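Long-range contacts in GH3 beta-N-acetylglucosaminidase (Paenibacillaceae, PDB 6K5J), which hydrolyses terminal beta-linked N-acetylglucosamine residues and belongs to glycoside hydrolase family 3: residues A[12-16]-A[39-43]; A[381-385]-A[516-520]; A[390-394]-A[412-417]. All blocks are in the same frame, centred on the assembly; numbering follows the deposited sequence.

Two ends of one chain are sampled here. Contact 1 (12-16 with 39-43) comes first in sequence and lies in the N-terminal family 3 region, of TIM-barrel type, where it ties helix 13-19 to the turn entering strand 45-47. Contacts 2 and 3 follow much later and lie across the chain's centre, the centres of contacts 1 and 2 being about 61 Å apart. Contact 3 (390-394 with 412-417) is nested inside the loop that contact 2 (381-385 with 516-520) closes; their centres are about 13 Å apart, and Leu-417 packs against both Leu-384 and Thr-518. The later pair meets at the six-stranded mixed sheet, contact 3 packing one of its strands on helix 413-419 and contact 2 the 381-385 loop on the end of helix 507-517.

Contact 1. Residues A[12-16]-A[39-43]; sequences TLKQK and TEDHV
Water 1 joins Lys-14 to Asp-41 by giving its hydrogens to two backbone carbonyls, Lys-14 O and Asp-41 O, each 2.7 Å from the water oxygen, while accepting from Lys-14 NZ. The lysine chain, bent at chi3 and chi4, curls back to bring NZ to this water, and its CE passes 3.8 Å from Glu-40 O. NZ stays 4.5 Å from Asp-41 OD1, too far for a salt bridge; that carboxylate has its ion-pair partner in Lys-306. A second water repeats the principle, donating to Gln-15 O and His-42 O.

Alongside these bridges, the imidazole of His-42 supplies most of the direct packing. Gln-15 CG rests over one ring face, 3.8 Å from the centroid and 16° off the normal, a CH-pi contact, and Glu-40 C lies on the opposite face. Lys-14 CB comes to 4.1 Å from His-42 CD2. From there the extended glutamine chain leads away from the ring to Thr-12, where OE1 accepts from Thr-12 N on a lone pair in the carbonyl plane (2.9 Å). In return Gln-15 N donates to Thr-12 OG1, completing the capping box that starts helix 13-19. His-42 ND1 is hydrogen-bonded to Asn-75, which helps fix the ring's rotation. Were His-42 replaced by an alanine, Gln-15 CG is likely to lose its aromatic face and Asn-75 OD1 its partner at ND1. The chemistry implies a surface joint in which ordered water links the carbonyls, while one imidazole face, its ring tethered through ND1 to Asn-75, packs on Gln-15 CG in the first turn.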
ATOM      1  N   THR A  12     -21.391   3.653  27.393  1.00 29.94           N
ATOM      2  CA  THR A  12     -22.639   2.958  27.118  1.00 31.82           C
ATOM      3  C   THR A  12     -22.405   1.845  26.104  1.00 31.92           C
ATOM      4  O   THR A  12     -21.369   1.785  25.432  1.00 28.31           O
ATOM      5  CB  THR A  12     -23.683   3.924  26.573  1.00 32.61           C
ATOM      6  OG1 THR A  12     -23.311   4.317  25.246  1.00 29.42           O
ATOM      7  CG2 THR A  12     -23.768   5.164  27.458  1.00 32.11           C
ATOM      8  N   LEU A  13     -23.398   0.963  25.986  1.00 28.50           N
ATOM      9  CA  LEU A  13     -23.319  -0.101  24.996  1.00 32.03           C
ATOM     10  C   LEU A  13     -23.158   0.463  23.591  1.00 29.00           C
ATOM     11  O   LEU A  13     -22.374  -0.062  22.794  1.00 25.54           O
ATOM     12  CB  LEU A  13     -24.560  -0.989  25.070  1.00 34.31           C
ATOM     13  CG  LEU A  13     -24.603  -2.124  24.044  1.00 32.16           C
ATOM     14  CD1 LEU A  13     -23.324  -2.945  24.101  1.00 29.29           C
ATOM     15  CD2 LEU A  13     -25.820  -3.014  24.279  1.00 35.44           C
ATOM     16  N   LYS A  14     -23.893   1.530  23.264  1.00 25.96           N
ATOM     17  CA  LYS A  14     -23.776   2.097  21.924  1.00 26.74           C
ATOM     18  C   LYS A  14     -22.389   2.694  21.699  1.00 26.38           C
ATOM     19  O   LYS A  14     -21.847   2.621  20.588  1.00 23.72           O
ATOM     20  CB  LYS A  14     -24.862   3.151  21.694  1.00 32.98           C
ATOM     21  CG  LYS A  14     -26.104   2.614  20.986  1.00 42.52           C
ATOM     22  CD  LYS A  14     -27.005   3.746  20.470  1.00 47.34           C
ATOM     23  CE  LYS A  14     -26.384   4.475  19.262  1.00 50.60           C
ATOM     24  NZ  LYS A  14     -25.976   3.556  18.144  1.00 49.08           N
ATOM     25  N   GLN A  15     -21.797   3.299  22.734  1.00 25.02           N
ATOM     26  CA  GLN A  15     -20.430   3.797  22.598  1.00 26.48           C
ATOM     27  C   GLN A  15     -19.433   2.655  22.438  1.00 24.47           C
ATOM     28  O   GLN A  15     -18.457   2.777  21.690  1.00 24.28           O
ATOM     29  CB  GLN A  15     -20.042   4.640  23.803  1.00 27.07           C
ATOM     30  CG  GLN A  15     -20.626   6.028  23.851  1.00 26.88           C
ATOM     31  CD  GLN A  15     -20.280   6.703  25.163  1.00 35.90           C
ATOM     32  OE1 GLN A  15     -20.595   6.185  26.238  1.00 33.23           O
ATOM     33  NE2 GLN A  15     -19.599   7.840  25.085  1.00 38.62           N
ATOM     34  N   LYS A  16     -19.624   1.557  23.172  1.00 25.55           N
ATOM     35  CA  LYS A  16     -18.708   0.428  23.033  1.00 25.39           C
ATOM     36  C   LYS A  16     -18.785  -0.154  21.633  1.00 24.44           C
ATOM     37  O   LYS A  16     -17.753  -0.434  21.008  1.00 23.98           O
ATOM     38  CB  LYS A  16     -19.017  -0.652  24.074  1.00 27.29           C
ATOM     39  CG  LYS A  16     -18.815  -0.222  25.526  1.00 26.26           C
ATOM     40  CD  LYS A  16     -19.062  -1.407  26.451  1.00 28.64           C
ATOM     41  CE  LYS A  16     -19.151  -0.972  27.904  1.00 38.71           C
ATOM     42  NZ  LYS A  16     -19.414  -2.141  28.788  1.00 30.91           N
ATOM     43  N   THR A  39     -20.725  11.748  16.553  1.00 24.50           N
ATOM     44  CA  THR A  39     -21.540  12.177  17.693  1.00 26.20           C
ATOM     45  C   THR A  39     -22.727  11.257  17.946  1.00 29.30           C
ATOM     46  O   THR A  39     -23.122  11.075  19.101  1.00 32.81           O
ATOM     47  CB  THR A  39     -22.038  13.608  17.490  1.00 27.80           C
ATOM     48  OG1 THR A  39     -22.983  13.643  16.415  1.00 29.92           O
ATOM     49  CG2 THR A  39     -20.873  14.545  17.182  1.00 25.83           C
ATOM     50  N   GLU A  40     -23.309  10.670  16.909  1.00 28.76           N
ATOM     51  CA  GLU A  40     -24.477   9.822  17.101  1.00 31.59           C
ATOM     52  C   GLU A  40     -24.148   8.341  17.085  1.00 29.55           C
ATOM     53  O   GLU A  40     -24.731   7.580  17.856  1.00 30.00           O
ATOM     54  CB  GLU A  40     -25.531  10.132  16.038  1.00 33.53           C
ATOM     55  CG  GLU A  40     -25.944  11.598  16.092  1.00 35.73           C
ATOM     56  CD  GLU A  40     -27.007  11.956  15.079  1.00 48.39           C
ATOM     57  OE1 GLU A  40     -27.617  11.029  14.499  1.00 48.48           O
ATOM     58  OE2 GLU A  40     -27.234  13.169  14.867  1.00 55.28           O
ATOM     59  N   ASP A  41     -23.219   7.908  16.241  1.00 28.32           N
ATOM     60  CA  ASP A  41     -22.861   6.500  16.205  1.00 26.11           C
ATOM     61  C   ASP A  41     -21.606   6.185  17.006  1.00 26.69           C
ATOM     62  O   ASP A  41     -21.272   5.009  17.156  1.00 24.85           O
ATOM     63  CB  ASP A  41     -22.695   6.044  14.756  1.00 26.45           C
ATOM     64  CG  ASP A  41     -23.966   6.258  13.937  1.00 35.51           C
ATOM     65  OD1 ASP A  41     -25.047   5.850  14.412  1.00 36.40           O
ATOM     66  OD2 ASP A  41     -23.882   6.834  12.833  1.00 34.06           O
ATOM     67  N   HIS A  42     -20.916   7.198  17.521  1.00 23.27           N
ATOM     68  CA  HIS A  42     -19.795   7.004  18.443  1.00 25.19           C
ATOM     69  C   HIS A  42     -18.665   6.194  17.805  1.00 24.78           C
ATOM     70  O   HIS A  42     -18.014   5.384  18.473  1.00 21.61           O
ATOM     71  CB  HIS A  42     -20.256   6.337  19.749  1.00 24.86           C
ATOM     72  CG  HIS A  42     -21.491   6.944  20.347  1.00 30.01           C
ATOM     73  ND1 HIS A  42     -21.490   8.173  20.973  1.00 27.91           N
ATOM     74  CD2 HIS A  42     -22.765   6.486  20.422  1.00 32.64           C
ATOM     75  CE1 HIS A  42     -22.709   8.447  21.406  1.00 32.67           C
ATOM     76  NE2 HIS A  42     -23.501   7.439  21.089  1.00 32.45           N
ATOM     77  N   VAL A  43     -18.418   6.407  16.506  1.00 21.73           N
ATOM     78  CA  VAL A  43     -17.400   5.605  15.830  1.00 20.49           C
ATOM     79  C   VAL A  43     -16.043   5.791  16.507  1.00 20.22           C
ATOM     80  O   VAL A  43     -15.723   6.854  17.053  1.00 21.53           O
ATOM     81  CB  VAL A  43     -17.275   5.918  14.328  1.00 21.86           C
ATOM     82  CG1 VAL A  43     -18.525   5.460  13.570  1.00 25.57           C
ATOM     83  CG2 VAL A  43     -16.957   7.413  14.104  1.00 20.43           C
TER
HETATM   84  O   HOH W   1     -22.852   2.967  18.077  1.00 28.57           O
HETATM   85  O   HOH W   2     -17.403   5.117  21.038  1.00 23.11           O

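Contact 2. Residues A[381-385]-A[516-520]; sequences EFTLD and VLTGQ
The extended backbone at Thr-383 and Leu-384 runs past the C-terminal end of helix 507-517, where Leu-517 O accepts from Leu-384 N at 2.8 Å, nearly along the C=O axis, and also meets Thr-383 CA in a C-H...O contact of 3.2 Å. One helix-end carbonyl thus engages two successive residues of the passing chain. Beyond it the helix closes in a Schellman motif, with Gly-519 at positive phi as the C-prime residue. Thr-383 CG2 lies against this turn, 3.7 Å from Gly-519 N, and a beta carbon on the glycine would crowd that methyl.

Phe-382 presents the edge of its ring to the helix: CE1 lies 3.7 Å from Val-516 O, close to the ring plane, and 4.1 Å from Val-516 CG1. A chi1 of 57° folds the ring back over its own backbone, with Glu-381 OE2 over one face. On the other flank of the bond, Leu-384 CD1 reaches Leu-517 CB.

Farther in, Phe-382 meets Phe-500 of strand 499-501 edge-to-face, while Leu-384 and Leu-517 both pack on Val-452 of strand 450-455 and on helix 413-419.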
ATOM      1  N   GLU A 381      26.931  -3.056 -23.448  1.00 41.41           N
ATOM      2  CA  GLU A 381      26.736  -1.692 -22.981  1.00 43.34           C
ATOM      3  C   GLU A 381      25.322  -1.219 -23.284  1.00 41.93           C
ATOM      4  O   GLU A 381      24.736  -1.566 -24.313  1.00 43.93           O
ATOM      5  CB  GLU A 381      27.769  -0.753 -23.608  1.00 47.80           C
ATOM      6  CG  GLU A 381      28.114   0.445 -22.716  1.00 49.31           C
ATOM      7  CD  GLU A 381      28.095   0.094 -21.226  1.00 59.10           C
ATOM      8  OE1 GLU A 381      29.117  -0.439 -20.725  1.00 63.57           O
ATOM      9  OE2 GLU A 381      27.051   0.342 -20.562  1.00 48.27           O
ATOM     10  N   PHE A 382      24.764  -0.444 -22.358  1.00 36.89           N
ATOM     11  CA  PHE A 382      23.423   0.097 -22.509  1.00 38.37           C
ATOM     12  C   PHE A 382      23.346   1.605 -22.314  1.00 36.82           C
ATOM     13  O   PHE A 382      22.291   2.182 -22.581  1.00 37.43           O
ATOM     14  CB  PHE A 382      22.463  -0.559 -21.507  1.00 33.05           C
ATOM     15  CG  PHE A 382      22.906  -0.406 -20.081  1.00 35.03           C
ATOM     16  CD1 PHE A 382      22.714   0.789 -19.405  1.00 32.54           C
ATOM     17  CD2 PHE A 382      23.546  -1.444 -19.428  1.00 33.04           C
ATOM     18  CE1 PHE A 382      23.140   0.941 -18.098  1.00 30.29           C
ATOM     19  CE2 PHE A 382      23.973  -1.299 -18.126  1.00 32.53           C
ATOM     20  CZ  PHE A 382      23.768  -0.106 -17.455  1.00 30.92           C
ATOM     21  N   THR A 383      24.404   2.254 -21.839  1.00 30.78           N
ATOM     22  CA  THR A 383      24.277   3.648 -21.435  1.00 32.21           C
ATOM     23  C   THR A 383      23.944   4.535 -22.631  1.00 32.44           C
ATOM     24  O   THR A 383      24.438   4.327 -23.744  1.00 29.88           O
ATOM     25  CB  THR A 383      25.555   4.124 -20.752  1.00 34.38           C
ATOM     26  OG1 THR A 383      26.685   3.756 -21.544  1.00 38.74           O
ATOM     27  CG2 THR A 383      25.679   3.481 -19.373  1.00 32.43           C
ATOM     28  N   LEU A 384      23.082   5.521 -22.391  1.00 27.98           N
ATOM     29  CA  LEU A 384      22.602   6.389 -23.459  1.00 31.06           C
ATOM     30  C   LEU A 384      23.735   7.230 -24.043  1.00 34.00           C
ATOM     31  O   LEU A 384      24.649   7.653 -23.331  1.00 30.18           O
ATOM     32  CB  LEU A 384      21.497   7.303 -22.927  1.00 25.52           C
ATOM     33  CG  LEU A 384      20.212   6.623 -22.444  1.00 26.49           C
ATOM     34  CD1 LEU A 384      19.310   7.643 -21.762  1.00 25.45           C
ATOM     35  CD2 LEU A 384      19.482   5.950 -23.590  1.00 26.48           C
ATOM     36  N   ASP A 385      23.661   7.480 -25.349  1.00 30.63           N
ATOM     37  CA  ASP A 385      24.587   8.380 -26.038  1.00 31.55           C
ATOM     38  C   ASP A 385      24.004   9.791 -25.989  1.00 27.59           C
ATOM     39  O   ASP A 385      23.001  10.079 -26.648  1.00 27.27           O
ATOM     40  CB  ASP A 385      24.810   7.900 -27.472  1.00 33.41           C
ATOM     41  CG  ASP A 385      25.797   8.765 -28.255  1.00 34.57           C
ATOM     42  OD1 ASP A 385      26.133   9.885 -27.821  1.00 31.23           O
ATOM     43  OD2 ASP A 385      26.234   8.309 -29.329  1.00 38.69           O
ATOM     44  N   VAL A 516      21.387   5.795 -13.738  1.00 19.81           N
ATOM     45  CA  VAL A 516      21.914   4.515 -14.213  1.00 19.52           C
ATOM     46  C   VAL A 516      22.072   4.534 -15.730  1.00 21.40           C
ATOM     47  O   VAL A 516      23.132   4.182 -16.269  1.00 20.38           O
ATOM     48  CB  VAL A 516      21.002   3.360 -13.763  1.00 18.05           C
ATOM     49  CG1 VAL A 516      21.322   2.079 -14.560  1.00 21.53           C
ATOM     50  CG2 VAL A 516      21.144   3.117 -12.272  1.00 18.77           C
ATOM     51  N   LEU A 517      21.010   4.933 -16.441  1.00 19.00           N
ATOM     52  CA  LEU A 517      20.993   4.897 -17.899  1.00 19.92           C
ATOM     53  C   LEU A 517      22.021   5.833 -18.519  1.00 22.26           C
ATOM     54  O   LEU A 517      22.453   5.594 -19.650  1.00 22.31           O
ATOM     55  CB  LEU A 517      19.595   5.265 -18.412  1.00 21.95           C
ATOM     56  CG  LEU A 517      18.457   4.332 -18.021  1.00 22.14           C
ATOM     57  CD1 LEU A 517      17.118   4.823 -18.581  1.00 23.97           C
ATOM     58  CD2 LEU A 517      18.769   2.919 -18.494  1.00 26.04           C
ATOM     59  N   THR A 518      22.424   6.888 -17.810  1.00 21.62           N
ATOM     60  CA  THR A 518      23.443   7.803 -18.303  1.00 22.73           C
ATOM     61  C   THR A 518      24.836   7.485 -17.758  1.00 25.74           C
ATOM     62  O   THR A 518      25.754   8.285 -17.934  1.00 25.87           O
ATOM     63  CB  THR A 518      23.054   9.253 -17.967  1.00 22.85           C
ATOM     64  OG1 THR A 518      22.907   9.403 -16.550  1.00 24.09           O
ATOM     65  CG2 THR A 518      21.738   9.612 -18.627  1.00 24.79           C
ATOM     66  N   GLY A 519      25.011   6.352 -17.078  1.00 21.53           N
ATOM     67  CA  GLY A 519      26.338   5.984 -16.613  1.00 20.86           C
ATOM     68  C   GLY A 519      26.866   6.780 -15.440  1.00 24.29           C
ATOM     69  O   GLY A 519      28.067   6.732 -15.156  1.00 21.92           O
ATOM     70  N   GLN A 520      26.004   7.519 -14.741  1.00 19.82           N
ATOM     71  CA  GLN A 520      26.479   8.299 -13.606  1.00 21.50           C
ATOM     72  C   GLN A 520      26.599   7.461 -12.338  1.00 20.30           C
ATOM     73  O   GLN A 520      27.490   7.717 -11.518  1.00 19.58           O
ATOM     74  CB  GLN A 520      25.551   9.496 -13.380  1.00 20.53           C
ATOM     75  CG  GLN A 520      25.630  10.493 -14.541  1.00 28.37           C
ATOM     76  CD  GLN A 520      24.659  11.640 -14.395  1.00 34.96           C
ATOM     77  OE1 GLN A 520      24.897  12.564 -13.610  1.00 35.38           O
ATOM     78  NE2 GLN A 520      23.559  11.601 -15.154  1.00 35.42           N
TER
HETATM   79  O   HOH W   3      25.079   8.593 -21.108  1.00 34.84           O

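Contact 3. Residues A[390-394]-A[412-417]; sequences VLVVW and TLGYWL
Trp-394 offers a broad, flat surface, and Thr-412 plants its methyl on it: CG2 stands 3.7 Å from the centroid of the five-membered ring, 21° off the normal, in a CH-pi contact. The six-membered ring continues along the first turn of the helix, CZ3 meeting Leu-413 N obliquely at 3.5 Å and lying 4.1 Å from Leu-413 CB. With CG anti to the backbone N (chi1 180°), the indole extends from the strand far enough to reach the helix start. Thr-412 turns its other branch elsewhere: OG1 accepts from Tyr-415 N as the N-cap and is also hydrogen-bonded to Glu-426 of the next strand.

Farther back along the strand, Val-392 is the bump. Its two methyls diverge over Gly-414, CG1 toward Leu-413 CD2 at 4.1 Å and CG2 toward Leu-417 CD1 at 3.9 Å. Lacking a side chain, the glycine lets the backbone come close: the CA atoms of Val-392 and Gly-414 are 6.2 Å apart. Val-390 touches the same Leu-417 methyl more loosely through CG1.

Val-392 thus fills the hollow over Gly-414 between Leu-413 and Leu-417, while at Trp-394 the roles reverse and the Thr-412 methyl sits on a flat surface. Strand and helix axes run 9.4 Å apart at 150°, close to antiparallel, as expected of the first two elements of a beta-alpha-beta crossover, completed here by the parallel strand 424-430.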
ATOM      1  N   VAL A 390      16.782  10.955 -27.598  1.00 24.62           N
ATOM      2  CA  VAL A 390      16.253   9.829 -26.841  1.00 26.95           C
ATOM      3  C   VAL A 390      14.735   9.906 -26.884  1.00 22.88           C
ATOM      4  O   VAL A 390      14.150  10.939 -26.539  1.00 24.95           O
ATOM      5  CB  VAL A 390      16.747   9.843 -25.381  1.00 25.67           C
ATOM      6  CG1 VAL A 390      16.306   8.568 -24.643  1.00 23.66           C
ATOM      7  CG2 VAL A 390      18.264  10.006 -25.325  1.00 25.98           C
ATOM      8  N   LEU A 391      14.101   8.827 -27.311  1.00 22.39           N
ATOM      9  CA  LEU A 391      12.655   8.708 -27.231  1.00 25.68           C
ATOM     10  C   LEU A 391      12.308   7.970 -25.943  1.00 24.57           C
ATOM     11  O   LEU A 391      12.693   6.812 -25.767  1.00 24.29           O
ATOM     12  CB  LEU A 391      12.102   7.964 -28.443  1.00 24.57           C
ATOM     13  CG  LEU A 391      10.596   7.687 -28.361  1.00 28.61           C
ATOM     14  CD1 LEU A 391       9.785   9.002 -28.385  1.00 25.91           C
ATOM     15  CD2 LEU A 391      10.160   6.751 -29.466  1.00 26.18           C
ATOM     16  N   VAL A 392      11.597   8.635 -25.042  1.00 22.62           N
ATOM     17  CA  VAL A 392      11.111   8.009 -23.819  1.00 22.59           C
ATOM     18  C   VAL A 392       9.613   7.781 -23.961  1.00 22.79           C
ATOM     19  O   VAL A 392       8.856   8.723 -24.237  1.00 24.82           O
ATOM     20  CB  VAL A 392      11.419   8.860 -22.576  1.00 24.30           C
ATOM     21  CG1 VAL A 392      10.822   8.192 -21.315  1.00 19.88           C
ATOM     22  CG2 VAL A 392      12.933   9.064 -22.430  1.00 20.79           C
ATOM     23  N   VAL A 393       9.186   6.537 -23.775  1.00 23.36           N
ATOM     24  CA  VAL A 393       7.774   6.174 -23.791  1.00 20.76           C
ATOM     25  C   VAL A 393       7.302   6.075 -22.345  1.00 22.47           C
ATOM     26  O   VAL A 393       7.784   5.231 -21.582  1.00 20.91           O
ATOM     27  CB  VAL A 393       7.543   4.861 -24.555  1.00 19.53           C
ATOM     28  CG1 VAL A 393       6.051   4.590 -24.709  1.00 22.48           C
ATOM     29  CG2 VAL A 393       8.207   4.932 -25.926  1.00 23.48           C
ATOM     30  N   TRP A 394       6.382   6.951 -21.957  1.00 21.04           N
ATOM     31  CA  TRP A 394       6.017   7.113 -20.554  1.00 21.86           C
ATOM     32  C   TRP A 394       4.574   6.684 -20.352  1.00 26.00           C
ATOM     33  O   TRP A 394       3.672   7.261 -20.980  1.00 25.00           O
ATOM     34  CB  TRP A 394       6.218   8.557 -20.097  1.00 22.20           C
ATOM     35  CG  TRP A 394       5.841   8.768 -18.655  1.00 25.22           C
ATOM     36  CD1 TRP A 394       4.690   9.338 -18.181  1.00 25.73           C
ATOM     37  CD2 TRP A 394       6.608   8.396 -17.503  1.00 22.96           C
ATOM     38  NE1 TRP A 394       4.692   9.335 -16.803  1.00 25.05           N
ATOM     39  CE2 TRP A 394       5.857   8.762 -16.362  1.00 26.42           C
ATOM     40  CE3 TRP A 394       7.854   7.777 -17.324  1.00 22.66           C
ATOM     41  CZ2 TRP A 394       6.316   8.548 -15.060  1.00 25.70           C
ATOM     42  CZ3 TRP A 394       8.307   7.558 -16.025  1.00 19.22           C
ATOM     43  CH2 TRP A 394       7.535   7.941 -14.912  1.00 20.33           C
ATOM     44  N   THR A 412       9.059  12.682 -14.284  1.00 23.83           N
ATOM     45  CA  THR A 412       9.153  11.489 -15.110  1.00 21.66           C
ATOM     46  C   THR A 412      10.612  11.151 -15.403  1.00 21.91           C
ATOM     47  O   THR A 412      11.528  11.926 -15.118  1.00 22.05           O
ATOM     48  CB  THR A 412       8.423  11.706 -16.438  1.00 24.79           C
ATOM     49  OG1 THR A 412       9.089  12.749 -17.169  1.00 25.31           O
ATOM     50  CG2 THR A 412       6.956  12.097 -16.198  1.00 26.08           C
ATOM     51  N   LEU A 413      10.826   9.979 -16.013  1.00 19.52           N
ATOM     52  CA  LEU A 413      12.165   9.664 -16.493  1.00 18.61           C
ATOM     53  C   LEU A 413      12.647  10.725 -17.475  1.00 24.27           C
ATOM     54  O   LEU A 413      13.808  11.157 -17.422  1.00 21.78           O
ATOM     55  CB  LEU A 413      12.181   8.280 -17.140  1.00 19.61           C
ATOM     56  CG  LEU A 413      13.510   7.962 -17.825  1.00 18.43           C
ATOM     57  CD1 LEU A 413      14.622   7.942 -16.790  1.00 20.01           C
ATOM     58  CD2 LEU A 413      13.420   6.627 -18.544  1.00 18.48           C
ATOM     59  N   GLY A 414      11.758  11.172 -18.369  1.00 22.16           N
ATOM     60  CA  GLY A 414      12.132  12.213 -19.313  1.00 24.08           C
ATOM     61  C   GLY A 414      12.515  13.502 -18.617  1.00 22.32           C
ATOM     62  O   GLY A 414      13.465  14.175 -19.021  1.00 28.65           O
ATOM     63  N   TYR A 415      11.782  13.855 -17.557  1.00 23.01           N
ATOM     64  CA  TYR A 415      12.123  15.014 -16.736  1.00 22.24           C
ATOM     65  C   TYR A 415      13.568  14.946 -16.250  1.00 26.31           C
ATOM     66  O   TYR A 415      14.329  15.913 -16.375  1.00 22.68           O
ATOM     67  CB  TYR A 415      11.152  15.099 -15.556  1.00 24.08           C
ATOM     68  CG  TYR A 415      11.514  16.131 -14.495  1.00 25.84           C
ATOM     69  CD1 TYR A 415      11.052  17.446 -14.586  1.00 27.79           C
ATOM     70  CD2 TYR A 415      12.308  15.784 -13.404  1.00 26.37           C
ATOM     71  CE1 TYR A 415      11.381  18.388 -13.617  1.00 30.88           C
ATOM     72  CE2 TYR A 415      12.635  16.708 -12.429  1.00 28.91           C
ATOM     73  CZ  TYR A 415      12.167  18.009 -12.542  1.00 34.82           C
ATOM     74  OH  TYR A 415      12.494  18.930 -11.578  1.00 36.45           O
ATOM     75  N   TRP A 416      13.973  13.802 -15.693  1.00 22.82           N
ATOM     76  CA  TRP A 416      15.329  13.719 -15.152  1.00 23.87           C
ATOM     77  C   TRP A 416      16.374  13.656 -16.259  1.00 24.39           C
ATOM     78  O   TRP A 416      17.469  14.214 -16.118  1.00 26.22           O
ATOM     79  CB  TRP A 416      15.452  12.516 -14.220  1.00 19.47           C
ATOM     80  CG  TRP A 416      14.652  12.694 -12.972  1.00 19.49           C
ATOM     81  CD1 TRP A 416      13.500  12.053 -12.644  1.00 20.79           C
ATOM     82  CD2 TRP A 416      14.940  13.583 -11.891  1.00 22.34           C
ATOM     83  NE1 TRP A 416      13.049  12.482 -11.416  1.00 21.76           N
ATOM     84  CE2 TRP A 416      13.920  13.422 -10.933  1.00 24.03           C
ATOM     85  CE3 TRP A 416      15.969  14.497 -11.637  1.00 24.38           C
ATOM     86  CZ2 TRP A 416      13.903  14.133  -9.731  1.00 22.81           C
ATOM     87  CZ3 TRP A 416      15.947  15.210 -10.455  1.00 26.19           C
ATOM     88  CH2 TRP A 416      14.918  15.023  -9.514  1.00 25.05           C
ATOM     89  N   LEU A 417      16.078  12.963 -17.357  1.00 23.38           N
ATOM     90  CA  LEU A 417      17.038  12.943 -18.454  1.00 22.54           C
ATOM     91  C   LEU A 417      17.227  14.343 -19.023  1.00 25.98           C
ATOM     92  O   LEU A 417      18.356  14.754 -19.321  1.00 26.27           O
ATOM     93  CB  LEU A 417      16.587  11.969 -19.537  1.00 22.00           C
ATOM     94  CG  LEU A 417      16.730  10.483 -19.206  1.00 20.62           C
ATOM     95  CD1 LEU A 417      16.152   9.656 -20.326  1.00 20.22           C
ATOM     96  CD2 LEU A 417      18.197  10.113 -18.960  1.00 21.80           C
TER